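Local coordinates for putative carboxynorspermidine decarboxylase protein (PDB 3MT1) that probably catalyses the pyridoxal phosphate-dependent decarboxylation of carboxynorspermidine and carboxyspermidine to norspermidine and spermidine, at residues 7-12 and 338-343. Sequence-based numbering, arbitrary orientation.
Sequences YLIDKA and PAIAIR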
loop_
_atom_site.group_PDB
_atom_site.type_symbol
_atom_site.label_atom_id
_atom_site.label_comp_id
_atom_site.label_asym_id
_atom_site.label_seq_id
_atom_site.Cartn_x
_atom_site.Cartn_y
_atom_site.Cartn_z
ATOM N N TYR B 7 5.986 6.862 13.559
ATOM C CA TYR B 7 7.126 5.970 13.500
ATOM C C TYR B 7 8.223 6.668 14.265
ATOM O O TYR B 7 8.535 7.833 13.965
ATOM C CB TYR B 7 7.596 5.790 12.058
ATOM C CG TYR B 7 6.605 5.199 11.065
ATOM C CD1 TYR B 7 5.937 6.024 10.152
ATOM C CD2 TYR B 7 6.400 3.817 10.979
ATOM C CE1 TYR B 7 5.036 5.501 9.217
ATOM C CE2 TYR B 7 5.505 3.267 10.042
ATOM C CZ TYR B 7 4.821 4.122 9.157
ATOM O OH TYR B 7 3.921 3.625 8.215
ATOM N N LEU B 8 8.835 5.993 15.235
ATOM C CA LEU B 8 9.871 6.652 16.040
ATOM C C LEU B 8 11.219 6.037 15.746
ATOM O O LEU B 8 11.472 4.877 16.052
ATOM C CB LEU B 8 9.539 6.548 17.524
ATOM C CG LEU B 8 10.458 7.219 18.553
ATOM C CD1 LEU B 8 10.715 8.626 18.227
ATOM C CD2 LEU B 8 9.853 7.152 19.972
ATOM N N ILE B 9 12.084 6.798 15.115
ATOM C CA ILE B 9 13.383 6.282 14.812
ATOM C C ILE B 9 14.328 6.615 15.954
ATOM O O ILE B 9 14.576 7.785 16.243
ATOM C CB ILE B 9 13.904 6.845 13.497
ATOM C CG1 ILE B 9 12.984 6.400 12.339
ATOM C CG2 ILE B 9 15.391 6.443 13.288
ATOM C CD1 ILE B 9 13.069 7.340 11.106
ATOM N N ASP B 10 14.828 5.572 16.611
ATOM C CA ASP B 10 15.729 5.747 17.727
ATOM C C ASP B 10 17.176 6.025 17.256
ATOM O O ASP B 10 17.884 5.125 16.787
ATOM C CB ASP B 10 15.671 4.542 18.704
ATOM C CG ASP B 10 16.554 4.749 19.946
ATOM O OD1 ASP B 10 16.003 4.985 21.059
ATOM O OD2 ASP B 10 17.818 4.717 19.808
ATOM N N LYS B 11 17.614 7.267 17.445
ATOM C CA LYS B 11 18.929 7.674 17.017
ATOM C C LYS B 11 20.048 6.724 17.533
ATOM O O LYS B 11 20.924 6.294 16.765
ATOM C CB LYS B 11 19.197 9.115 17.442
ATOM C CG LYS B 11 20.242 9.736 16.587
ATOM C CD LYS B 11 20.865 10.900 17.195
ATOM C CE LYS B 11 21.997 11.367 16.295
ATOM N NZ LYS B 11 22.880 12.322 17.002
ATOM N N ALA B 12 20.019 6.393 18.821
ATOM C CA ALA B 12 21.062 5.524 19.389
ATOM C C ALA B 12 21.091 4.077 18.819
ATOM O O ALA B 12 22.165 3.509 18.649
ATOM C CB ALA B 12 20.993 5.511 20.917
ATOM N N PRO B 338 1.002 8.086 9.725
ATOM C CA PRO B 338 1.774 8.377 10.923
ATOM C C PRO B 338 2.856 9.403 10.696
ATOM O O PRO B 338 3.487 9.416 9.647
ATOM C CB PRO B 338 2.368 7.008 11.305
ATOM C CG PRO B 338 1.461 5.970 10.648
ATOM C CD PRO B 338 1.028 6.649 9.375
ATOM N N ALA B 339 3.056 10.273 11.671
ATOM C CA ALA B 339 4.142 11.238 11.634
ATOM C C ALA B 339 5.459 10.501 11.588
ATOM O O ALA B 339 5.549 9.345 11.991
ATOM C CB ALA B 339 4.086 12.196 12.910
ATOM N N ILE B 340 6.493 11.169 11.113
ATOM C CA ILE B 340 7.809 10.581 11.131
ATOM C C ILE B 340 8.566 11.322 12.222
ATOM O O ILE B 340 8.627 12.554 12.210
ATOM C CB ILE B 340 8.515 10.712 9.748
ATOM C CG1 ILE B 340 7.774 9.903 8.677
ATOM C CG2 ILE B 340 9.994 10.310 9.830
ATOM C CD1 ILE B 340 8.437 10.000 7.213
ATOM N N ALA B 341 9.106 10.566 13.181
ATOM C CA ALA B 341 9.825 11.155 14.328
ATOM C C ALA B 341 11.079 10.404 14.749
ATOM O O ALA B 341 11.251 9.215 14.489
ATOM C CB ALA B 341 8.909 11.340 15.488
ATOM N N ILE B 342 11.971 11.147 15.366
ATOM C CA ILE B 342 13.244 10.624 15.841
ATOM C C ILE B 342 13.367 10.766 17.365
ATOM O O ILE B 342 13.144 11.869 17.897
ATOM C CB ILE B 342 14.388 11.419 15.183
ATOM C CG1 ILE B 342 14.341 11.189 13.670
ATOM C CG2 ILE B 342 15.738 11.059 15.815
ATOM C CD1 ILE B 342 15.356 12.009 12.855
ATOM N N ARG B 343 13.710 9.680 18.067
ATOM C CA ARG B 343 14.145 9.797 19.474
ATOM C C ARG B 343 15.620 10.176 19.478
ATOM O O ARG B 343 16.446 9.395 19.037
ATOM C CB ARG B 343 13.927 8.497 20.258
ATOM C CG ARG B 343 14.037 8.680 21.782
ATOM C CD ARG B 343 14.105 7.372 22.550
ATOM N NE ARG B 343 12.774 6.853 22.891
ATOM C CZ ARG B 343 12.183 5.787 22.326
ATOM N NH1 ARG B 343 12.792 5.090 21.359
ATOM N NH2 ARG B 343 10.960 5.416 22.728
HETATM O O HOH W 1 11.997 3.733 18.363
HETATM O O HOH W 2 18.132 7.313 20.627
#
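R343 reaches back over the strand 7-10 and lies against both L8 and D10. Its chain runs out extended to CD and then turns about the CG-CD bond (chi3 -88°), which lays the guanidinium across the end of L8: L8 CD2 sits over one face, offset toward the rim, 3.4 Å from NH2. Near the edge, 21° out of the guanidinium plane, D10 OD1 accepts NH1 at 3.2 Å through its anti lone pair in a salt bridge, the carboxylate and guanidinium planes turned 45° apart. The other carboxylate oxygen, OD2, caps the backbone N of K13; the same aspartate thus serves as N-cap of helix 11-28 and as the arginine's salt-bridge mate. With R343 cut back to an alanine, D10 OD1 would probably lose its charged mate and L8 CD2 the flat group lying over it.

Beneath these side chains the backbones pair in parallel, Y7 with I340 through D10 with R343. Y7 N donates to A339 O and Y7 O accepts A341 N at 2.9 Å; I9 likewise bonds A341 O and R343 N, and K11 N closes the ladder on R343 O. The opposite face carries Y7, I9, I340 and I342. Here the Y7 ring crosses P338, CE1 meeting CB at 3.7 Å, while its hydroxyl is hydrogen-bonded to H266 O.

The contact belongs to the beta domain beside the eight-stranded alpha/beta barrel of this fold type III PLP enzyme, with helix 11-28 leaving the end of the first strand. Within one mixed sheet, strand 6-10 lies between parallel 339-343 and antiparallel 240-251, strand 349-353 flanks 339-343 on its far side, and I340 packs on L364 of the second subunit.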